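Long-range contact in nucleoside-diphosphate-sugar epimerase (Pseudomonas aeruginosa, PDB 2X4G), which probably acts on nucleotide-linked sugars with a dinucleotide cofactor, as a member of the NAD-dependent epimerase/dehydratase family: residues E187-I198 and R329-F340. Numbering follows the deposited sequence.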
ATOM      1  N   GLU A 187      -4.431 -21.962 -19.464  1.00 35.58           N
ATOM      2  CA  GLU A 187      -3.150 -21.745 -20.149  1.00 36.60           C
ATOM      3  C   GLU A 187      -3.111 -20.405 -20.910  1.00 36.52           C
ATOM      4  O   GLU A 187      -4.139 -19.772 -21.162  1.00 36.44           O
ATOM      5  CB  GLU A 187      -2.829 -22.903 -21.078  1.00 36.93           C
ATOM      6  CG  GLU A 187      -3.866 -23.170 -22.142  1.00 39.44           C
ATOM      7  CD  GLU A 187      -3.506 -24.339 -23.047  1.00 44.53           C
ATOM      8  OE1 GLU A 187      -2.459 -24.987 -22.821  1.00 48.60           O
ATOM      9  OE2 GLU A 187      -4.291 -24.636 -23.979  1.00 48.05           O
ATOM     10  N   LEU A 188      -1.911 -19.992 -21.265  1.00 37.16           N
ATOM     11  CA  LEU A 188      -1.671 -18.729 -21.957  1.00 38.08           C
ATOM     12  C   LEU A 188      -1.834 -17.500 -21.061  1.00 38.89           C
ATOM     13  O   LEU A 188      -2.266 -16.485 -21.530  1.00 39.63           O
ATOM     14  CB  LEU A 188      -2.551 -18.607 -23.221  1.00 37.34           C
ATOM     15  CG  LEU A 188      -2.632 -19.858 -24.122  1.00 36.70           C
ATOM     16  CD1 LEU A 188      -3.466 -19.613 -25.358  1.00 35.49           C
ATOM     17  CD2 LEU A 188      -1.256 -20.389 -24.497  1.00 34.33           C
ATOM     18  N   ASP A 189      -1.458 -17.573 -19.786  1.00 40.26           N
ATOM     19  CA  ASP A 189      -1.693 -16.463 -18.835  1.00 40.79           C
ATOM     20  C   ASP A 189      -0.366 -15.755 -18.606  1.00 42.03           C
ATOM     21  O   ASP A 189       0.391 -16.125 -17.721  1.00 42.57           O
ATOM     22  CB  ASP A 189      -2.263 -17.019 -17.518  1.00 40.58           C
ATOM     23  CG  ASP A 189      -2.686 -15.931 -16.537  1.00 41.55           C
ATOM     24  OD1 ASP A 189      -2.829 -14.767 -16.950  1.00 40.70           O
ATOM     25  OD2 ASP A 189      -2.898 -16.246 -15.338  1.00 43.71           O
ATOM     26  N   ILE A 190      -0.059 -14.740 -19.402  1.00 43.00           N
ATOM     27  CA  ILE A 190       1.330 -14.305 -19.488  1.00 44.31           C
ATOM     28  C   ILE A 190       1.882 -13.673 -18.229  1.00 44.73           C
ATOM     29  O   ILE A 190       2.963 -14.046 -17.775  1.00 46.37           O
ATOM     30  CB  ILE A 190       1.596 -13.341 -20.606  1.00 44.95           C
ATOM     31  CG1 ILE A 190       1.182 -13.925 -21.928  1.00 45.79           C
ATOM     32  CG2 ILE A 190       3.111 -13.070 -20.715  1.00 46.42           C
ATOM     33  CD1 ILE A 190       2.182 -13.512 -23.012  1.00 49.29           C
ATOM     34  N   GLY A 191       1.194 -12.707 -17.663  1.00 44.29           N
ATOM     35  CA  GLY A 191       1.749 -12.036 -16.475  1.00 44.93           C
ATOM     36  C   GLY A 191       2.566 -12.927 -15.523  1.00 44.91           C
ATOM     37  O   GLY A 191       3.780 -12.752 -15.393  1.00 45.72           O
ATOM     38  N   PRO A 192       1.914 -13.893 -14.853  1.00 44.27           N
ATOM     39  CA  PRO A 192       0.516 -14.208 -14.985  1.00 43.42           C
ATOM     40  C   PRO A 192      -0.322 -13.142 -14.330  1.00 43.31           C
ATOM     41  O   PRO A 192       0.205 -12.197 -13.779  1.00 44.81           O
ATOM     42  CB  PRO A 192       0.376 -15.535 -14.236  1.00 43.10           C
ATOM     43  CG  PRO A 192       1.582 -15.674 -13.412  1.00 43.85           C
ATOM     44  CD  PRO A 192       2.482 -14.523 -13.655  1.00 44.62           C
ATOM     45  N   THR A 193      -1.624 -13.291 -14.426  1.00 42.82           N
ATOM     46  CA  THR A 193      -2.556 -12.360 -13.851  1.00 42.50           C
ATOM     47  C   THR A 193      -3.292 -13.190 -12.815  1.00 42.40           C
ATOM     48  O   THR A 193      -2.754 -13.457 -11.733  1.00 42.18           O
ATOM     49  CB  THR A 193      -3.476 -11.776 -14.957  1.00 42.08           C
ATOM     50  OG1 THR A 193      -4.137 -12.838 -15.656  1.00 41.85           O
ATOM     51  CG2 THR A 193      -2.664 -11.003 -15.977  1.00 40.97           C
ATOM     52  N   THR A 194      -4.484 -13.659 -13.180  1.00 42.13           N
ATOM     53  CA  THR A 194      -5.326 -14.461 -12.288  1.00 42.15           C
ATOM     54  C   THR A 194      -4.588 -15.697 -11.785  1.00 42.36           C
ATOM     55  O   THR A 194      -4.709 -16.062 -10.626  1.00 42.94           O
ATOM     56  CB  THR A 194      -6.573 -14.905 -13.005  1.00 41.51           C
ATOM     57  OG1 THR A 194      -6.187 -15.484 -14.253  1.00 41.40           O
ATOM     58  CG2 THR A 194      -7.489 -13.721 -13.261  1.00 41.27           C
ATOM     59  N   GLY A 195      -3.786 -16.311 -12.647  1.00 42.20           N
ATOM     60  CA  GLY A 195      -3.003 -17.469 -12.254  1.00 42.21           C
ATOM     61  C   GLY A 195      -1.782 -17.222 -11.379  1.00 42.85           C
ATOM     62  O   GLY A 195      -0.931 -18.117 -11.268  1.00 43.20           O
ATOM     63  N   ARG A 196      -1.662 -16.044 -10.754  1.00 42.86           N
ATOM     64  CA  ARG A 196      -0.594 -15.842  -9.758  1.00 43.70           C
ATOM     65  C   ARG A 196      -0.830 -16.726  -8.525  1.00 42.76           C
ATOM     66  O   ARG A 196       0.112 -17.005  -7.788  1.00 42.25           O
ATOM     67  CB  ARG A 196      -0.406 -14.356  -9.358  1.00 44.88           C
ATOM     68  CG  ARG A 196       0.781 -13.672 -10.109  1.00 49.40           C
ATOM     69  CD  ARG A 196       0.997 -12.142  -9.824  1.00 54.69           C
ATOM     70  NE  ARG A 196       0.137 -11.279 -10.653  1.00 58.51           N
ATOM     71  CZ  ARG A 196       0.064  -9.941 -10.576  1.00 62.13           C
ATOM     72  NH1 ARG A 196       0.806  -9.262  -9.705  1.00 63.27           N
ATOM     73  NH2 ARG A 196      -0.768  -9.268 -11.382  1.00 62.66           N
ATOM     74  N   VAL A 197      -2.079 -17.172  -8.316  1.00 41.60           N
ATOM     75  CA  VAL A 197      -2.388 -18.100  -7.229  1.00 41.49           C
ATOM     76  C   VAL A 197      -1.576 -19.348  -7.416  1.00 40.82           C
ATOM     77  O   VAL A 197      -1.003 -19.867  -6.470  1.00 40.95           O
ATOM     78  CB  VAL A 197      -3.848 -18.611  -7.193  1.00 41.35           C
ATOM     79  CG1 VAL A 197      -4.186 -19.050  -5.769  1.00 41.21           C
ATOM     80  CG2 VAL A 197      -4.815 -17.577  -7.640  1.00 42.57           C
ATOM     81  N   ILE A 198      -1.556 -19.826  -8.657  1.00 39.65           N
ATOM     82  CA  ILE A 198      -0.923 -21.084  -8.990  1.00 38.94           C
ATOM     83  C   ILE A 198       0.561 -20.955  -8.824  1.00 39.61           C
ATOM     84  O   ILE A 198       1.177 -21.794  -8.206  1.00 39.68           O
ATOM     85  CB  ILE A 198      -1.267 -21.535 -10.417  1.00 38.02           C
ATOM     86  CG1 ILE A 198      -2.721 -22.014 -10.475  1.00 35.60           C
ATOM     87  CG2 ILE A 198      -0.324 -22.619 -10.853  1.00 37.35           C
ATOM     88  CD1 ILE A 198      -3.312 -21.970 -11.855  1.00 33.97           C
ATOM     89  N   ARG A 329      -3.669 -27.711 -16.720  1.00 41.58           N
ATOM     90  CA  ARG A 329      -3.282 -27.205 -18.022  1.00 41.18           C
ATOM     91  C   ARG A 329      -2.556 -25.891 -17.803  1.00 40.97           C
ATOM     92  O   ARG A 329      -1.566 -25.591 -18.470  1.00 41.31           O
ATOM     93  CB  ARG A 329      -4.516 -27.005 -18.882  1.00 41.05           C
ATOM     94  CG  ARG A 329      -4.288 -27.105 -20.369  1.00 42.26           C
ATOM     95  CD  ARG A 329      -5.540 -26.717 -21.133  1.00 42.98           C
ATOM     96  NE  ARG A 329      -6.647 -27.602 -20.766  1.00 44.79           N
ATOM     97  CZ  ARG A 329      -7.854 -27.215 -20.336  1.00 44.70           C
ATOM     98  NH1 ARG A 329      -8.203 -25.931 -20.232  1.00 42.49           N
ATOM     99  NH2 ARG A 329      -8.739 -28.149 -20.024  1.00 47.06           N
ATOM    100  N   ALA A 330      -3.060 -25.121 -16.844  1.00 40.43           N
ATOM    101  CA  ALA A 330      -2.401 -23.922 -16.378  1.00 40.04           C
ATOM    102  C   ALA A 330      -1.042 -24.280 -15.810  1.00 40.82           C
ATOM    103  O   ALA A 330      -0.015 -23.732 -16.218  1.00 41.58           O
ATOM    104  CB  ALA A 330      -3.252 -23.225 -15.327  1.00 39.58           C
ATOM    105  N   ILE A 331      -1.032 -25.212 -14.869  1.00 41.27           N
ATOM    106  CA  ILE A 331       0.214 -25.657 -14.279  1.00 41.80           C
ATOM    107  C   ILE A 331       1.239 -26.001 -15.343  1.00 42.19           C
ATOM    108  O   ILE A 331       2.356 -25.564 -15.248  1.00 43.27           O
ATOM    109  CB  ILE A 331       0.016 -26.845 -13.320  1.00 42.31           C
ATOM    110  CG1 ILE A 331      -0.575 -26.341 -12.003  1.00 41.72           C
ATOM    111  CG2 ILE A 331       1.353 -27.540 -13.029  1.00 42.39           C
ATOM    112  CD1 ILE A 331      -1.024 -27.447 -11.073  1.00 41.13           C
ATOM    113  N   ASP A 332       0.862 -26.752 -16.361  1.00 42.44           N
ATOM    114  CA  ASP A 332       1.813 -27.156 -17.401  1.00 43.41           C
ATOM    115  C   ASP A 332       2.324 -25.993 -18.251  1.00 42.90           C
ATOM    116  O   ASP A 332       3.518 -25.921 -18.583  1.00 43.66           O
ATOM    117  CB  ASP A 332       1.187 -28.207 -18.321  1.00 44.02           C
ATOM    118  CG  ASP A 332       1.058 -29.561 -17.652  1.00 46.85           C
ATOM    119  OD1 ASP A 332       1.753 -29.814 -16.635  1.00 50.10           O
ATOM    120  OD2 ASP A 332       0.252 -30.376 -18.145  1.00 51.08           O
ATOM    121  N   TRP A 333       1.419 -25.093 -18.615  1.00 41.39           N
ATOM    122  CA  TRP A 333       1.807 -23.910 -19.337  1.00 40.40           C
ATOM    123  C   TRP A 333       2.851 -23.127 -18.525  1.00 40.86           C
ATOM    124  O   TRP A 333       3.899 -22.738 -19.055  1.00 41.24           O
ATOM    125  CB  TRP A 333       0.587 -23.051 -19.684  1.00 39.12           C
ATOM    126  CG  TRP A 333       0.931 -22.055 -20.698  1.00 38.75           C
ATOM    127  CD1 TRP A 333       0.960 -22.228 -22.053  1.00 39.39           C
ATOM    128  CD2 TRP A 333       1.345 -20.724 -20.458  1.00 38.85           C
ATOM    129  NE1 TRP A 333       1.356 -21.062 -22.682  1.00 37.30           N
ATOM    130  CE2 TRP A 333       1.605 -20.124 -21.721  1.00 39.55           C
ATOM    131  CE3 TRP A 333       1.528 -19.970 -19.304  1.00 40.22           C
ATOM    132  CZ2 TRP A 333       2.042 -18.802 -21.849  1.00 40.09           C
ATOM    133  CZ3 TRP A 333       1.974 -18.643 -19.436  1.00 41.92           C
ATOM    134  CH2 TRP A 333       2.224 -18.081 -20.700  1.00 40.75           C
ATOM    135  N   PHE A 334       2.589 -22.916 -17.237  1.00 40.60           N
ATOM    136  CA  PHE A 334       3.514 -22.142 -16.416  1.00 41.07           C
ATOM    137  C   PHE A 334       4.876 -22.803 -16.348  1.00 42.97           C
ATOM    138  O   PHE A 334       5.896 -22.129 -16.388  1.00 43.40           O
ATOM    139  CB  PHE A 334       2.966 -21.935 -15.000  1.00 40.52           C
ATOM    140  CG  PHE A 334       1.824 -20.965 -14.926  1.00 37.93           C
ATOM    141  CD1 PHE A 334       1.846 -19.773 -15.652  1.00 36.18           C
ATOM    142  CD2 PHE A 334       0.743 -21.225 -14.130  1.00 35.77           C
ATOM    143  CE1 PHE A 334       0.813 -18.884 -15.591  1.00 34.36           C
ATOM    144  CE2 PHE A 334      -0.308 -20.323 -14.065  1.00 35.81           C
ATOM    145  CZ  PHE A 334      -0.270 -19.149 -14.801  1.00 34.92           C
ATOM    146  N   ARG A 335       4.879 -24.125 -16.255  1.00 44.37           N
ATOM    147  CA  ARG A 335       6.096 -24.881 -16.145  1.00 46.59           C
ATOM    148  C   ARG A 335       6.925 -24.829 -17.438  1.00 47.82           C
ATOM    149  O   ARG A 335       8.125 -24.592 -17.379  1.00 48.81           O
ATOM    150  CB  ARG A 335       5.775 -26.328 -15.759  1.00 47.26           C
ATOM    151  CG  ARG A 335       6.984 -27.087 -15.211  1.00 50.55           C
ATOM    152  CD  ARG A 335       6.621 -28.506 -14.789  1.00 52.88           C
ATOM    153  NE  ARG A 335       6.115 -28.581 -13.410  1.00 54.38           N
ATOM    154  CZ  ARG A 335       4.955 -29.134 -13.040  1.00 53.32           C
ATOM    155  NH1 ARG A 335       4.131 -29.685 -13.935  1.00 52.61           N
ATOM    156  NH2 ARG A 335       4.618 -29.145 -11.755  1.00 51.91           N
ATOM    157  N   ASP A 336       6.304 -25.029 -18.599  1.00 48.23           N
ATOM    158  CA  ASP A 336       7.050 -25.024 -19.866  1.00 49.76           C
ATOM    159  C   ASP A 336       7.716 -23.679 -20.128  1.00 49.69           C
ATOM    160  O   ASP A 336       8.757 -23.600 -20.798  1.00 50.28           O
ATOM    161  CB  ASP A 336       6.144 -25.362 -21.050  1.00 49.94           C
ATOM    162  CG  ASP A 336       5.548 -26.748 -20.937  1.00 53.83           C
ATOM    163  OD1 ASP A 336       4.357 -26.934 -21.302  1.00 57.51           O
ATOM    164  OD2 ASP A 336       6.267 -27.656 -20.442  1.00 60.63           O
ATOM    165  N   ASN A 337       7.099 -22.622 -19.603  1.00 48.62           N
ATOM    166  CA  ASN A 337       7.617 -21.279 -19.769  1.00 48.23           C
ATOM    167  C   ASN A 337       8.395 -20.788 -18.560  1.00 48.55           C
ATOM    168  O   ASN A 337       8.779 -19.639 -18.500  1.00 49.42           O
ATOM    169  CB  ASN A 337       6.481 -20.348 -20.153  1.00 47.03           C
ATOM    170  CG  ASN A 337       5.816 -20.772 -21.455  1.00 46.74           C
ATOM    171  OD1 ASN A 337       4.698 -21.277 -21.467  1.00 45.74           O
ATOM    172  ND2 ASN A 337       6.529 -20.602 -22.558  1.00 49.03           N
ATOM    173  N   GLY A 338       8.676 -21.671 -17.618  1.00 48.68           N
ATOM    174  CA  GLY A 338       9.617 -21.364 -16.566  1.00 49.53           C
ATOM    175  C   GLY A 338       9.139 -20.363 -15.536  1.00 49.47           C
ATOM    176  O   GLY A 338       9.956 -19.604 -15.013  1.00 50.55           O
ATOM    177  N   TYR A 339       7.839 -20.355 -15.237  1.00 48.34           N
ATOM    178  CA  TYR A 339       7.302 -19.533 -14.142  1.00 48.15           C
ATOM    179  C   TYR A 339       7.528 -20.196 -12.785  1.00 49.09           C
ATOM    180  O   TYR A 339       7.403 -19.535 -11.767  1.00 49.51           O
ATOM    181  CB  TYR A 339       5.803 -19.249 -14.308  1.00 46.76           C
ATOM    182  CG  TYR A 339       5.448 -18.283 -15.409  1.00 45.77           C
ATOM    183  CD1 TYR A 339       5.509 -18.660 -16.746  1.00 46.32           C
ATOM    184  CD2 TYR A 339       5.049 -16.999 -15.121  1.00 45.66           C
ATOM    185  CE1 TYR A 339       5.191 -17.774 -17.767  1.00 44.97           C
ATOM    186  CE2 TYR A 339       4.719 -16.101 -16.135  1.00 45.29           C
ATOM    187  CZ  TYR A 339       4.788 -16.491 -17.448  1.00 44.97           C
ATOM    188  OH  TYR A 339       4.462 -15.593 -18.440  1.00 42.98           O
ATOM    189  N   PHE A 340       7.833 -21.491 -12.754  1.00 50.11           N
ATOM    190  CA  PHE A 340       8.188 -22.158 -11.485  1.00 51.50           C
ATOM    191  C   PHE A 340       9.680 -22.269 -11.340  1.00 53.75           C
ATOM    192  O   PHE A 340      10.361 -22.786 -12.231  1.00 54.84           O
ATOM    193  CB  PHE A 340       7.627 -23.580 -11.378  1.00 51.00           C
ATOM    194  CG  PHE A 340       6.138 -23.642 -11.429  1.00 48.84           C
ATOM    195  CD1 PHE A 340       5.381 -22.949 -10.519  1.00 47.65           C
ATOM    196  CD2 PHE A 340       5.500 -24.392 -12.390  1.00 46.84           C
ATOM    197  CE1 PHE A 340       4.023 -23.002 -10.581  1.00 46.08           C
ATOM    198  CE2 PHE A 340       4.145 -24.428 -12.459  1.00 45.03           C
ATOM    199  CZ  PHE A 340       3.408 -23.737 -11.560  1.00 44.65           C
TER
HETATM  200  O   HOH W   1      -7.163 -22.992 -20.725  1.00 13.25           O
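Trp333 lays its indole flat against the backbone of Glu187, Leu188 and Asp189. Leu188 CA sits over the six-membered ring, 3.8 Å from its centroid and 20° off the ring normal, a CH-pi contact, while the amide nitrogens of Leu188 and Asp189 cover the same face. A wide, flat ring suits a stretch of loop that offers mostly main chain. Trp333 CG stands anti to the backbone N (chi1 -165°), which swings the indole from the helix to the loop; Glu187 CB packs 3.7 Å from Trp333 CB. One turn further back, the aliphatic part of Arg329 crosses the Glu187 carboxylate, with Glu187 CD 3.7 Å from Arg329 CD. The guanidinium itself turns elsewhere: its NH1 forms a salt bridge with Asp218, and a water accepts from both Arg329 NH1 and Glu187 N.

Phe334, a large apolar ring, lies among Asp189, Pro192, Gly195 and Ile198. Pro192 CB lies 3.6 Å from Phe334 CE1, and Asp189 O meets the ring at its edge. Ile198, entering from helix 196-202, spreads its branches: CD1 reaches Ala330 CB at 3.7 Å, and CG2 touches Phe334, Ile331 and Phe340. The small side chain of Ala330 suits the place where the main chain of Glu187 comes closest to the helix.

The contact thus joins the loop after strand 176-185, in a chain of the Rossmann-type epimerase/dehydratase family, to the C-terminal helix 323-336. That helix closes in a Schellman motif, with Gly338 at positive phi, and the turn brings Tyr339 back against Pro192, whose CD lies 3.7 Å from Tyr339 CE2.

Behind the first shell, Asp189 ties the loop together: OD1 accepts from Thr193 OG1 through its syn lone pair and from Thr193 N above the carboxylate plane, while Asp189 OD2 accepts from Gly195 N at 2.8 Å, met nearly along its C-O axis.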